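Local coordinates for protein LIN-41 (Caenorhabditis elegans, PDB 4UMG) that controls the onset of developmental plasticity as a TRIM-NHL protein, of which this filamin domain is one folded module, at residues A[5-11]-A[115-121]; A[17-22]-A[125-131]; A[72-78]-A[109-115]; A[84-88]-A[99-103]. One frame throughout, in Å; residues are numbered along the deposited sequence.

Contact 1 (A[5-11]-A[115-121]); sequences PCAKNSS and VKGTPIS
The type I' turn from V115 to T118, with the start of the strand that follows it, cradles the N-terminal loop 5-11 at one end of the domain. A7 is pressed into the bend: its CB lies 3.6 Å from T118 CG2 and 3.9 Å from V115 CB. V115 turns CG1 back along the loop, where P5 CB meets it at 3.7 Å, and from within the turn K116, extended past CG, gives its NZ to P5 O at 3.0 Å; the same ammonium also bonds S3 O. In the immunoglobulin-like filamin repeat this joins the N-terminal loop to the turn between strands 107-115 and 118-130, V115 also resting on L32. At the other end of the contact S10 O is gripped twice by one residue, by S121 OG at 2.7 Å and by S121 N at 3.2 Å, the two donors arriving from opposite faces of the carbonyl plane. A chi1 of 66° brings the hydroxyl round to the same oxygen as its own amide. With an alanine here S10 O would probably lose the shorter of these two bonds and keep chiefly the amide. S10 in turn sends its OG back to C6 O at 2.8 Å, above that carbonyl's plane.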
loop_
_atom_site.group_PDB
_atom_site.type_symbol
_atom_site.label_atom_id
_atom_site.label_comp_id
_atom_site.label_asym_id
_atom_site.label_seq_id
_atom_site.Cartn_x
_atom_site.Cartn_y
_atom_site.Cartn_z
ATOM N N PRO A 5 -14.366 5.441 -1.641
ATOM C CA PRO A 5 -13.625 4.376 -2.330
ATOM C C PRO A 5 -14.267 3.001 -2.180
ATOM O O PRO A 5 -15.035 2.764 -1.245
ATOM C CB PRO A 5 -12.236 4.449 -1.694
ATOM C CG PRO A 5 -12.494 4.953 -0.305
ATOM C CD PRO A 5 -13.611 5.948 -0.470
ATOM N N CYS A 6 -13.983 2.119 -3.142
ATOM C CA CYS A 6 -14.511 0.764 -3.212
ATOM C C CYS A 6 -13.303 -0.147 -3.188
ATOM O O CYS A 6 -12.433 -0.040 -4.044
ATOM C CB CYS A 6 -15.328 0.594 -4.491
ATOM S SG CYS A 6 -15.761 -1.114 -4.880
ATOM N N ALA A 7 -13.241 -1.060 -2.214
ATOM C CA ALA A 7 -12.087 -1.927 -2.111
ATOM C C ALA A 7 -11.778 -2.747 -3.378
ATOM O O ALA A 7 -10.631 -2.759 -3.833
ATOM C CB ALA A 7 -12.236 -2.852 -0.903
ATOM N N LYS A 8 -12.771 -3.427 -3.941
ATOM C CA LYS A 8 -12.553 -4.277 -5.116
ATOM C C LYS A 8 -12.093 -3.537 -6.344
ATOM O O LYS A 8 -11.448 -4.142 -7.208
ATOM C CB LYS A 8 -13.786 -5.143 -5.434
ATOM C CG LYS A 8 -15.037 -4.432 -5.876
ATOM C CD LYS A 8 -16.183 -5.437 -5.850
ATOM C CE LYS A 8 -17.509 -4.837 -6.235
ATOM N NZ LYS A 8 -18.532 -5.923 -6.304
ATOM N N ASN A 9 -12.428 -2.227 -6.451
ATOM C CA ASN A 9 -12.037 -1.446 -7.614
ATOM C C ASN A 9 -10.739 -0.675 -7.419
ATOM O O ASN A 9 -10.235 -0.076 -8.379
ATOM C CB ASN A 9 -13.152 -0.456 -8.049
ATOM C CG ASN A 9 -14.407 -1.150 -8.577
ATOM O OD1 ASN A 9 -14.447 -2.375 -8.810
ATOM N ND2 ASN A 9 -15.476 -0.398 -8.751
ATOM N N SER A 10 -10.248 -0.617 -6.176
ATOM C CA SER A 10 -9.003 0.076 -5.804
ATOM C C SER A 10 -7.818 -0.877 -5.952
ATOM O O SER A 10 -7.956 -2.079 -5.712
ATOM C CB SER A 10 -9.098 0.650 -4.393
ATOM O OG SER A 10 -10.171 1.580 -4.395
ATOM N N SER A 11 -6.661 -0.367 -6.386
ATOM C CA SER A 11 -5.517 -1.242 -6.614
ATOM C C SER A 11 -4.195 -0.531 -6.472
ATOM O O SER A 11 -4.129 0.689 -6.612
ATOM C CB SER A 11 -5.582 -1.810 -8.034
ATOM O OG SER A 11 -5.617 -0.753 -8.978
ATOM N N VAL A 115 -9.842 -0.838 2.385
ATOM C CA VAL A 115 -10.722 0.279 2.076
ATOM C C VAL A 115 -12.049 -0.104 2.723
ATOM O O VAL A 115 -12.594 -1.171 2.417
ATOM C CB VAL A 115 -10.854 0.542 0.541
ATOM C CG1 VAL A 115 -12.133 1.303 0.218
ATOM C CG2 VAL A 115 -9.640 1.308 0.028
ATOM N N LYS A 116 -12.491 0.703 3.709
ATOM C CA LYS A 116 -13.735 0.480 4.482
ATOM C C LYS A 116 -13.710 -0.899 5.161
ATOM O O LYS A 116 -14.729 -1.598 5.240
ATOM C CB LYS A 116 -14.989 0.668 3.632
ATOM C CG LYS A 116 -15.156 2.078 3.082
ATOM C CD LYS A 116 -16.345 2.097 2.129
ATOM C CE LYS A 116 -16.536 3.458 1.515
ATOM N NZ LYS A 116 -17.508 3.410 0.392
ATOM N N GLY A 117 -12.518 -1.292 5.589
ATOM C CA GLY A 117 -12.327 -2.562 6.289
ATOM C C GLY A 117 -12.181 -3.772 5.408
ATOM O O GLY A 117 -12.147 -4.888 5.912
ATOM N N THR A 118 -12.078 -3.583 4.099
ATOM C CA THR A 118 -11.939 -4.708 3.176
ATOM C C THR A 118 -10.633 -4.622 2.399
ATOM O O THR A 118 -10.378 -3.576 1.816
ATOM C CB THR A 118 -13.136 -4.730 2.175
ATOM O OG1 THR A 118 -14.341 -4.951 2.900
ATOM C CG2 THR A 118 -12.961 -5.801 1.081
ATOM N N PRO A 119 -9.853 -5.720 2.271
ATOM C CA PRO A 119 -8.605 -5.653 1.474
ATOM C C PRO A 119 -8.859 -5.231 0.037
ATOM O O PRO A 119 -9.848 -5.692 -0.575
ATOM C CB PRO A 119 -8.071 -7.086 1.512
ATOM C CG PRO A 119 -8.636 -7.660 2.815
ATOM C CD PRO A 119 -10.022 -7.047 2.904
ATOM N N ILE A 120 -7.984 -4.357 -0.505
ATOM C CA ILE A 120 -8.152 -3.928 -1.890
ATOM C C ILE A 120 -7.750 -5.041 -2.829
ATOM O O ILE A 120 -7.204 -6.047 -2.373
ATOM C CB ILE A 120 -7.408 -2.620 -2.191
ATOM C CG1 ILE A 120 -5.845 -2.774 -2.040
ATOM C CG2 ILE A 120 -7.995 -1.491 -1.329
ATOM C CD1 ILE A 120 -5.020 -1.631 -2.650
ATOM N N SER A 121 -7.956 -4.843 -4.157
ATOM C CA SER A 121 -7.570 -5.890 -5.106
ATOM C C SER A 121 -6.076 -6.166 -4.979
ATOM O O SER A 121 -5.267 -5.240 -4.910
ATOM C CB SER A 121 -7.918 -5.478 -6.535
ATOM O OG SER A 121 -7.126 -4.374 -6.923
#

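Contact 2 (A[17-22]-A[125-131]); sequences FKKAIR and TTMDIRR
The F17 ring has K18 CG over one face and T125 CG2 at its edge, 3.5 Å from CE2. At the far end CB of the poorly ordered R131 appears to sit over one face of the R22 guanidinium, and between them the R130 guanidinium has A20 O over a face and K19 CB at its edge, 3.5 Å from NH2. R130 gets there by bending at chi3 (91°), which folds its head back across the neighbouring strand. The strand 19-21 itself runs parallel to 125-130 as the edge strand of the filamin-repeat sheet, pairing K19 with D128, A20 with I129 and I21 with R130. Four backbone bonds join them, from D128 N to K18 O (2.8 Å) through to R22 N to R130 O (2.9 Å). K18, in the 3-10 turn that leads in, curls at chi2 and chi3 and sets NZ 2.8 Å from T126 O, above that carbonyl's plane. A methionine in place of K18 would probably leave T126 O without this charged donor and the start of the strand pair less firmly pinned. As modelled, R22 NH1 and R131 NH1 are 4.3 Å apart; E106 forms a salt bridge with R22 and a weak, long ion pair with R131, which may ease their repulsion.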
loop_
_atom_site.group_PDB
_atom_site.type_symbol
_atom_site.label_atom_id
_atom_site.label_comp_id
_atom_site.label_asym_id
_atom_site.label_seq_id
_atom_site.Cartn_x
_atom_site.Cartn_y
_atom_site.Cartn_z
ATOM N N PHE A 17 6.253 -2.358 -6.348
ATOM C CA PHE A 17 6.081 -2.617 -4.905
ATOM C C PHE A 17 6.594 -3.987 -4.435
ATOM O O PHE A 17 6.918 -4.150 -3.251
ATOM C CB PHE A 17 4.601 -2.447 -4.514
ATOM C CG PHE A 17 3.671 -3.584 -4.877
ATOM C CD1 PHE A 17 3.138 -3.687 -6.156
ATOM C CD2 PHE A 17 3.320 -4.547 -3.937
ATOM C CE1 PHE A 17 2.284 -4.742 -6.493
ATOM C CE2 PHE A 17 2.478 -5.606 -4.277
ATOM C CZ PHE A 17 1.960 -5.695 -5.550
ATOM N N LYS A 18 6.614 -4.984 -5.341
ATOM C CA LYS A 18 7.036 -6.355 -5.007
ATOM C C LYS A 18 8.498 -6.471 -4.579
ATOM O O LYS A 18 8.891 -7.446 -3.934
ATOM C CB LYS A 18 6.767 -7.302 -6.197
ATOM C CG LYS A 18 5.282 -7.517 -6.519
ATOM C CD LYS A 18 4.552 -8.413 -5.492
ATOM C CE LYS A 18 5.100 -9.822 -5.379
ATOM N NZ LYS A 18 4.653 -10.476 -4.124
ATOM N N LYS A 19 9.315 -5.495 -4.962
ATOM C CA LYS A 19 10.736 -5.508 -4.697
ATOM C C LYS A 19 11.184 -4.160 -4.178
ATOM O O LYS A 19 10.816 -3.122 -4.730
ATOM C CB LYS A 19 11.518 -5.872 -5.979
ATOM C CG LYS A 19 11.317 -7.321 -6.413
ATOM C CD LYS A 19 12.131 -7.679 -7.654
ATOM C CE LYS A 19 11.861 -9.098 -8.117
ATOM N NZ LYS A 19 12.185 -10.117 -7.075
ATOM N N ALA A 20 12.003 -4.176 -3.129
ATOM C CA ALA A 20 12.517 -2.952 -2.549
ATOM C C ALA A 20 13.884 -3.130 -1.898
ATOM O O ALA A 20 14.409 -4.245 -1.786
ATOM C CB ALA A 20 11.500 -2.343 -1.582
ATOM N N ILE A 21 14.519 -2.009 -1.603
ATOM C CA ILE A 21 15.866 -2.012 -1.052
ATOM C C ILE A 21 15.857 -1.636 0.415
ATOM O O ILE A 21 15.221 -0.650 0.816
ATOM C CB ILE A 21 16.812 -1.123 -1.912
ATOM C CG1 ILE A 21 16.842 -1.614 -3.392
ATOM C CG2 ILE A 21 18.226 -1.054 -1.316
ATOM C CD1 ILE A 21 17.531 -0.658 -4.415
ATOM N N ARG A 22 16.600 -2.408 1.207
ATOM C CA ARG A 22 16.759 -2.192 2.634
ATOM C C ARG A 22 17.285 -0.793 2.905
ATOM O O ARG A 22 18.143 -0.271 2.160
ATOM C CB ARG A 22 17.727 -3.237 3.217
ATOM C CG ARG A 22 17.803 -3.282 4.738
ATOM C CD ARG A 22 18.848 -4.288 5.213
ATOM N NE ARG A 22 20.206 -3.941 4.786
ATOM C CZ ARG A 22 21.289 -4.650 5.086
ATOM N NH1 ARG A 22 21.188 -5.753 5.819
ATOM N NH2 ARG A 22 22.484 -4.262 4.660
ATOM N N THR A 125 -0.361 -8.974 0.383
ATOM C CA THR A 125 0.655 -9.440 -0.527
ATOM C C THR A 125 2.072 -9.347 0.100
ATOM O O THR A 125 2.244 -8.768 1.172
ATOM C CB THR A 125 0.530 -8.634 -1.834
ATOM O OG1 THR A 125 1.453 -9.165 -2.775
ATOM C CG2 THR A 125 0.747 -7.119 -1.618
ATOM N N THR A 126 3.057 -9.927 -0.594
ATOM C CA THR A 126 4.448 -9.985 -0.183
ATOM C C THR A 126 5.233 -8.919 -0.900
ATOM O O THR A 126 4.926 -8.601 -2.052
ATOM C CB THR A 126 4.990 -11.414 -0.478
ATOM O OG1 THR A 126 4.366 -12.351 0.424
ATOM C CG2 THR A 126 6.519 -11.547 -0.387
ATOM N N MET A 127 6.265 -8.386 -0.206
ATOM C CA MET A 127 7.267 -7.485 -0.776
ATOM C C MET A 127 8.609 -8.025 -0.344
ATOM O O MET A 127 8.804 -8.302 0.834
ATOM C CB MET A 127 7.100 -6.027 -0.344
ATOM C CG MET A 127 5.679 -5.501 -0.530
ATOM S SD MET A 127 5.457 -3.806 0.049
ATOM C CE MET A 127 5.794 -3.963 1.808
ATOM N N ASP A 128 9.515 -8.233 -1.316
ATOM C CA ASP A 128 10.837 -8.780 -1.043
ATOM C C ASP A 128 11.827 -7.650 -0.957
ATOM O O ASP A 128 12.071 -6.969 -1.952
ATOM C CB ASP A 128 11.234 -9.791 -2.122
ATOM C CG ASP A 128 10.384 -11.039 -2.037
ATOM O OD1 ASP A 128 10.315 -11.628 -0.943
ATOM O OD2 ASP A 128 9.713 -11.371 -3.035
ATOM N N ILE A 129 12.382 -7.440 0.240
ATOM C CA ILE A 129 13.387 -6.382 0.475
ATOM C C ILE A 129 14.774 -7.017 0.460
ATOM O O ILE A 129 15.062 -7.941 1.231
ATOM C CB ILE A 129 13.099 -5.641 1.806
ATOM C CG1 ILE A 129 11.723 -4.914 1.752
ATOM C CG2 ILE A 129 14.259 -4.727 2.282
ATOM C CD1 ILE A 129 11.604 -3.736 1.044
ATOM N N ARG A 130 15.642 -6.474 -0.393
ATOM C CA ARG A 130 17.003 -6.970 -0.562
ATOM C C ARG A 130 18.022 -5.920 -0.078
ATOM O O ARG A 130 17.705 -4.731 -0.039
ATOM C CB ARG A 130 17.232 -7.349 -2.049
ATOM C CG ARG A 130 17.630 -6.180 -2.961
ATOM C CD ARG A 130 17.693 -6.530 -4.434
ATOM N NE ARG A 130 16.409 -6.289 -5.093
ATOM C CZ ARG A 130 16.100 -5.184 -5.764
ATOM N NH1 ARG A 130 16.989 -4.208 -5.895
ATOM N NH2 ARG A 130 14.904 -5.052 -6.320
ATOM N N ARG A 131 19.252 -6.352 0.252
ATOM C CA ARG A 131 20.299 -5.415 0.685
ATOM C C ARG A 131 20.820 -4.563 -0.491
ATOM O O ARG A 131 21.312 -3.456 -0.265
ATOM C CB ARG A 131 21.417 -6.157 1.461
ATOM C CG ARG A 131 22.809 -6.168 0.830
ATOM C CD ARG A 131 23.778 -7.063 1.582
ATOM N NE ARG A 131 23.581 -8.476 1.257
ATOM C CZ ARG A 131 22.972 -9.356 2.046
ATOM N NH1 ARG A 131 22.502 -8.984 3.230
ATOM N NH2 ARG A 131 22.837 -10.617 1.661
HETATM O O HOH W 1 2.028 -11.832 -2.624
HETATM O O HOH W 2 13.817 -2.249 -6.031
#

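Contact 3 (A[72-78]-A[109-115]); sequences DVQAFVI and YTLNILV
F76 lays its ring over N112, with CZ 3.4 Å from N112 CB, so that one ring face rests on the beta carbon while the ring and amide planes stand 73° apart. Both side chains point the same way from neighbouring strands. The first torsion of F76 (chi1 59°) tips the ring across its own backbone and brings it over N112. This is the solvent side of the pair, shared with Q74, L114, I78 and T110, and it is tight only where F76 covers N112: Q74 runs out extended and brings NE2 no nearer than 3.9 Å to L114 CD1, while a water lies 2.7 Å from T110 OG1. The other side is close and apolar. V77 spreads its two methyls, CG1 meeting the edge of the Y109 ring in plane at CD2 (3.7 Å) and CG2 meeting L111 CD1 (3.7 Å). A75 CB lies 4.1 Å from I113 CG1, and V73 CG2 touches V115 CG2. Y101 and L99 of strand 96-101 close over this buried side, and Y109 fixes its hydroxyl on I105 O. Six backbone hydrogen bonds, paired at Q74-L114, F76-N112 and I78-T110, keep the backbones in register. The result is a regular antiparallel pair in the middle of the sheet, one side apolar and inward, as expected for the beta-sandwich of a filamin repeat.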
loop_
_atom_site.group_PDB
_atom_site.type_symbol
_atom_site.label_atom_id
_atom_site.label_comp_id
_atom_site.label_asym_id
_atom_site.label_seq_id
_atom_site.Cartn_x
_atom_site.Cartn_y
_atom_site.Cartn_z
ATOM N N ASP A 72 -11.237 6.337 5.371
ATOM C CA ASP A 72 -11.722 5.020 4.950
ATOM C C ASP A 72 -10.597 4.079 4.513
ATOM O O ASP A 72 -10.866 2.918 4.204
ATOM C CB ASP A 72 -12.710 5.185 3.775
ATOM C CG ASP A 72 -14.028 5.847 4.120
ATOM O OD1 ASP A 72 -14.705 5.369 5.054
ATOM O OD2 ASP A 72 -14.428 6.785 3.395
ATOM N N VAL A 73 -9.351 4.570 4.465
ATOM C CA VAL A 73 -8.210 3.782 3.987
ATOM C C VAL A 73 -7.234 3.472 5.130
ATOM O O VAL A 73 -6.830 4.364 5.879
ATOM C CB VAL A 73 -7.505 4.509 2.783
ATOM C CG1 VAL A 73 -6.260 3.752 2.306
ATOM C CG2 VAL A 73 -8.466 4.721 1.622
ATOM N N GLN A 74 -6.848 2.197 5.248
ATOM C CA GLN A 74 -5.878 1.750 6.244
ATOM C C GLN A 74 -4.804 0.984 5.484
ATOM O O GLN A 74 -5.107 0.263 4.536
ATOM C CB GLN A 74 -6.555 0.815 7.257
ATOM C CG GLN A 74 -7.672 1.479 8.053
ATOM C CD GLN A 74 -8.221 0.548 9.097
ATOM O OE1 GLN A 74 -7.807 0.578 10.253
ATOM N NE2 GLN A 74 -9.151 -0.310 8.708
ATOM N N ALA A 75 -3.546 1.160 5.859
ATOM C CA ALA A 75 -2.476 0.410 5.209
ATOM C C ALA A 75 -1.484 -0.017 6.277
ATOM O O ALA A 75 -1.131 0.789 7.146
ATOM C CB ALA A 75 -1.783 1.270 4.164
ATOM N N PHE A 76 -1.093 -1.286 6.265
ATOM C CA PHE A 76 -0.052 -1.697 7.185
ATOM C C PHE A 76 0.995 -2.538 6.496
ATOM O O PHE A 76 0.725 -3.199 5.498
ATOM C CB PHE A 76 -0.542 -2.346 8.461
ATOM C CG PHE A 76 -1.350 -3.554 8.193
ATOM C CD1 PHE A 76 -0.736 -4.790 7.999
ATOM C CD2 PHE A 76 -2.735 -3.497 8.242
ATOM C CE1 PHE A 76 -1.502 -5.929 7.776
ATOM C CE2 PHE A 76 -3.495 -4.643 8.081
ATOM C CZ PHE A 76 -2.876 -5.845 7.839
ATOM N N VAL A 77 2.191 -2.527 7.062
ATOM C CA VAL A 77 3.343 -3.249 6.579
ATOM C C VAL A 77 3.936 -3.934 7.789
ATOM O O VAL A 77 4.052 -3.310 8.859
ATOM C CB VAL A 77 4.365 -2.325 5.901
ATOM C CG1 VAL A 77 5.711 -3.025 5.669
ATOM C CG2 VAL A 77 3.819 -1.773 4.588
ATOM N N ILE A 78 4.174 -5.241 7.651
ATOM C CA ILE A 78 4.768 -6.073 8.695
ATOM C C ILE A 78 6.103 -6.517 8.192
ATOM O O ILE A 78 6.211 -7.003 7.062
ATOM C CB ILE A 78 3.899 -7.294 9.018
ATOM C CG1 ILE A 78 2.429 -6.871 9.187
ATOM C CG2 ILE A 78 4.444 -8.010 10.241
ATOM C CD1 ILE A 78 2.186 -5.634 10.282
ATOM N N TYR A 109 8.473 -8.969 3.569
ATOM C CA TYR A 109 7.501 -8.085 4.225
ATOM C C TYR A 109 6.079 -8.418 3.796
ATOM O O TYR A 109 5.865 -8.992 2.727
ATOM C CB TYR A 109 7.811 -6.609 3.857
ATOM C CG TYR A 109 9.007 -6.042 4.595
ATOM C CD1 TYR A 109 10.284 -6.554 4.395
ATOM C CD2 TYR A 109 8.867 -4.969 5.474
ATOM C CE1 TYR A 109 11.392 -6.021 5.052
ATOM C CE2 TYR A 109 9.967 -4.453 6.166
ATOM C CZ TYR A 109 11.223 -4.984 5.948
ATOM O OH TYR A 109 12.295 -4.439 6.577
ATOM N N THR A 110 5.106 -8.038 4.618
ATOM C CA THR A 110 3.703 -8.261 4.322
ATOM C C THR A 110 3.054 -6.914 4.179
ATOM O O THR A 110 3.257 -6.062 5.035
ATOM C CB THR A 110 3.015 -9.026 5.435
ATOM O OG1 THR A 110 3.770 -10.200 5.717
ATOM C CG2 THR A 110 1.598 -9.430 5.050
ATOM N N LEU A 111 2.233 -6.743 3.135
ATOM C CA LEU A 111 1.513 -5.498 2.921
ATOM C C LEU A 111 0.046 -5.801 2.859
ATOM O O LEU A 111 -0.357 -6.759 2.183
ATOM C CB LEU A 111 1.925 -4.911 1.561
ATOM C CG LEU A 111 1.123 -3.703 1.038
ATOM C CD1 LEU A 111 1.302 -2.456 1.928
ATOM C CD2 LEU A 111 1.485 -3.394 -0.400
ATOM N N ASN A 112 -0.753 -4.995 3.537
ATOM C CA ASN A 112 -2.217 -5.090 3.389
ATOM C C ASN A 112 -2.798 -3.677 3.330
ATOM O O ASN A 112 -2.362 -2.818 4.076
ATOM C CB ASN A 112 -2.895 -5.976 4.470
ATOM C CG ASN A 112 -4.239 -6.547 4.009
ATOM O OD1 ASN A 112 -4.710 -6.225 2.927
ATOM N ND2 ASN A 112 -4.882 -7.434 4.798
ATOM N N ILE A 113 -3.748 -3.415 2.400
ATOM C CA ILE A 113 -4.376 -2.102 2.303
ATOM C C ILE A 113 -5.873 -2.376 2.300
ATOM O O ILE A 113 -6.335 -3.187 1.503
ATOM C CB ILE A 113 -3.942 -1.346 1.032
ATOM C CG1 ILE A 113 -2.394 -1.244 0.936
ATOM C CG2 ILE A 113 -4.604 0.056 0.975
ATOM C CD1 ILE A 113 -1.891 -1.162 -0.557
ATOM N N LEU A 114 -6.596 -1.766 3.261
ATOM C CA LEU A 114 -8.015 -1.956 3.491
ATOM C C LEU A 114 -8.785 -0.701 3.187
ATOM O O LEU A 114 -8.435 0.374 3.666
ATOM C CB LEU A 114 -8.298 -2.336 4.958
ATOM C CG LEU A 114 -7.488 -3.440 5.650
ATOM C CD1 LEU A 114 -8.054 -3.690 7.048
ATOM C CD2 LEU A 114 -7.507 -4.736 4.896
ATOM N N VAL A 115 -9.842 -0.838 2.385
ATOM C CA VAL A 115 -10.722 0.279 2.076
ATOM C C VAL A 115 -12.049 -0.104 2.723
ATOM O O VAL A 115 -12.594 -1.171 2.417
ATOM C CB VAL A 115 -10.854 0.542 0.541
ATOM C CG1 VAL A 115 -12.133 1.303 0.218
ATOM C CG2 VAL A 115 -9.640 1.308 0.028
HETATM O O HOH W 3 6.273 -10.254 6.824
#

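Contact 4 (A[84-88]-A[99-103]); sequences TVEVT and LSYYP
V85 and Y101 lie at an angle to one another: V85 CG1 comes down on the root of the tyrosine, 4.1 Å from Y101 CB, and stands 3.8 Å from Y102 O. The ring leads away from 84-88, carried off by a chi1 of 75°, and its far end packs on M127 and I129. V87 slants across L99 in a similar way, its CG1 4.1 Å from L99 CB. On the opposite side of the strands T88 and S100 face outward as a hydrogen-bonded antiparallel pair, T88 N to S100 O and S100 N to T88 O both at 2.9 Å. Past this pair the two arms of the hairpin diverge, and waters take over: one bridges E86 O (2.7 Å) and Y102 N (2.8 Å), and a second gives its protons to E86 O and S100 O. Direct amide bonds thus hold the T88 end, whereas toward the other end these two segments are joined through methyl contacts and water, while the backbone of V85 bonds to V77 of the next strand.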
loop_
_atom_site.group_PDB
_atom_site.type_symbol
_atom_site.label_atom_id
_atom_site.label_comp_id
_atom_site.label_asym_id
_atom_site.label_seq_id
_atom_site.Cartn_x
_atom_site.Cartn_y
_atom_site.Cartn_z
ATOM N N THR A 84 5.434 -4.341 13.256
ATOM C CA THR A 84 4.725 -3.357 12.409
ATOM C C THR A 84 5.728 -2.294 12.028
ATOM O O THR A 84 6.636 -1.968 12.801
ATOM C CB THR A 84 3.529 -2.718 13.133
ATOM O OG1 THR A 84 3.973 -2.069 14.308
ATOM C CG2 THR A 84 2.446 -3.723 13.495
ATOM N N VAL A 85 5.569 -1.774 10.821
ATOM C CA VAL A 85 6.444 -0.754 10.239
ATOM C C VAL A 85 5.531 0.419 10.044
ATOM O O VAL A 85 4.415 0.255 9.549
ATOM C CB VAL A 85 7.043 -1.322 8.903
ATOM C CG1 VAL A 85 7.852 -0.298 8.138
ATOM C CG2 VAL A 85 7.887 -2.580 9.182
ATOM N N GLU A 86 5.998 1.630 10.391
ATOM C CA GLU A 86 5.139 2.803 10.250
ATOM C C GLU A 86 4.905 3.133 8.768
ATOM O O GLU A 86 5.863 3.280 8.009
ATOM C CB GLU A 86 5.768 4.003 10.981
ATOM C CG GLU A 86 4.924 5.274 10.965
ATOM C CD GLU A 86 3.661 5.313 11.812
ATOM O OE1 GLU A 86 3.545 4.527 12.780
ATOM O OE2 GLU A 86 2.809 6.185 11.535
ATOM N N VAL A 87 3.638 3.220 8.369
ATOM C CA VAL A 87 3.297 3.576 6.970
ATOM C C VAL A 87 2.731 4.990 6.947
ATOM O O VAL A 87 1.770 5.269 7.644
ATOM C CB VAL A 87 2.289 2.562 6.349
ATOM C CG1 VAL A 87 1.926 2.946 4.912
ATOM C CG2 VAL A 87 2.861 1.145 6.396
ATOM N N THR A 88 3.300 5.878 6.124
ATOM C CA THR A 88 2.774 7.229 6.020
ATOM C C THR A 88 1.916 7.290 4.768
ATOM O O THR A 88 2.356 6.836 3.708
ATOM C CB THR A 88 3.959 8.203 5.958
ATOM O OG1 THR A 88 4.644 8.159 7.213
ATOM C CG2 THR A 88 3.524 9.645 5.636
ATOM N N LEU A 99 1.926 5.614 -0.318
ATOM C CA LEU A 99 2.210 4.915 0.918
ATOM C C LEU A 99 3.716 4.839 1.059
ATOM O O LEU A 99 4.385 4.391 0.132
ATOM C CB LEU A 99 1.653 3.499 0.860
ATOM C CG LEU A 99 0.135 3.373 0.677
ATOM C CD1 LEU A 99 -0.274 1.919 0.767
ATOM C CD2 LEU A 99 -0.632 4.138 1.745
ATOM N N SER A 100 4.254 5.374 2.146
ATOM C CA SER A 100 5.696 5.396 2.341
ATOM C C SER A 100 6.101 4.619 3.565
ATOM O O SER A 100 5.432 4.690 4.594
ATOM C CB SER A 100 6.207 6.839 2.453
ATOM O OG SER A 100 6.115 7.452 1.183
ATOM N N TYR A 101 7.170 3.824 3.445
ATOM C CA TYR A 101 7.676 3.062 4.568
ATOM C C TYR A 101 9.189 2.887 4.480
ATOM O O TYR A 101 9.778 3.056 3.413
ATOM C CB TYR A 101 6.932 1.710 4.712
ATOM C CG TYR A 101 7.345 0.692 3.676
ATOM C CD1 TYR A 101 6.812 0.721 2.385
ATOM C CD2 TYR A 101 8.224 -0.341 3.996
ATOM C CE1 TYR A 101 7.166 -0.237 1.435
ATOM C CE2 TYR A 101 8.644 -1.254 3.035
ATOM C CZ TYR A 101 8.105 -1.205 1.756
ATOM O OH TYR A 101 8.485 -2.115 0.807
ATOM N N TYR A 102 9.822 2.536 5.600
ATOM C CA TYR A 102 11.288 2.381 5.657
ATOM C C TYR A 102 11.617 0.968 6.125
ATOM O O TYR A 102 11.445 0.664 7.312
ATOM C CB TYR A 102 11.854 3.399 6.624
ATOM C CG TYR A 102 13.360 3.423 6.690
ATOM C CD1 TYR A 102 14.102 4.218 5.821
ATOM C CD2 TYR A 102 14.044 2.724 7.680
ATOM C CE1 TYR A 102 15.490 4.280 5.909
ATOM C CE2 TYR A 102 15.432 2.827 7.814
ATOM C CZ TYR A 102 16.147 3.619 6.929
ATOM O OH TYR A 102 17.516 3.707 7.010
ATOM N N PRO A 103 12.010 0.071 5.189
ATOM C CA PRO A 103 12.324 -1.309 5.583
ATOM C C PRO A 103 13.737 -1.386 6.151
ATOM O O PRO A 103 14.695 -1.254 5.391
ATOM C CB PRO A 103 12.164 -2.097 4.288
ATOM C CG PRO A 103 12.402 -1.092 3.193
ATOM C CD PRO A 103 12.215 0.287 3.742
HETATM O O HOH W 4 8.581 3.109 8.069
HETATM O O HOH W 5 6.447 6.029 7.182
HETATM O O HOH W 6 3.515 8.878 1.767
#

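From the N terminus, the loop 5-11 reaches across 103 residues to the turn and strand at 115-121, so contact 1 closes a loop around almost the whole domain. Next along the chain, 17-22 pairs with 125-131 in contact 2; the segments of contacts 1 and 2 alternate, so the two loops cross, and they sit on opposite sides of the chain's centre, both using strand 118-130. Contact 3 is nested inside both, and contact 4 inside contact 3. V115 belongs to contacts 1 and 3. Backbone bonds from T125 and M127 to L111 and Y109 tie contact 2 to contact 3, whose V77 bonds to V85 of contact 4.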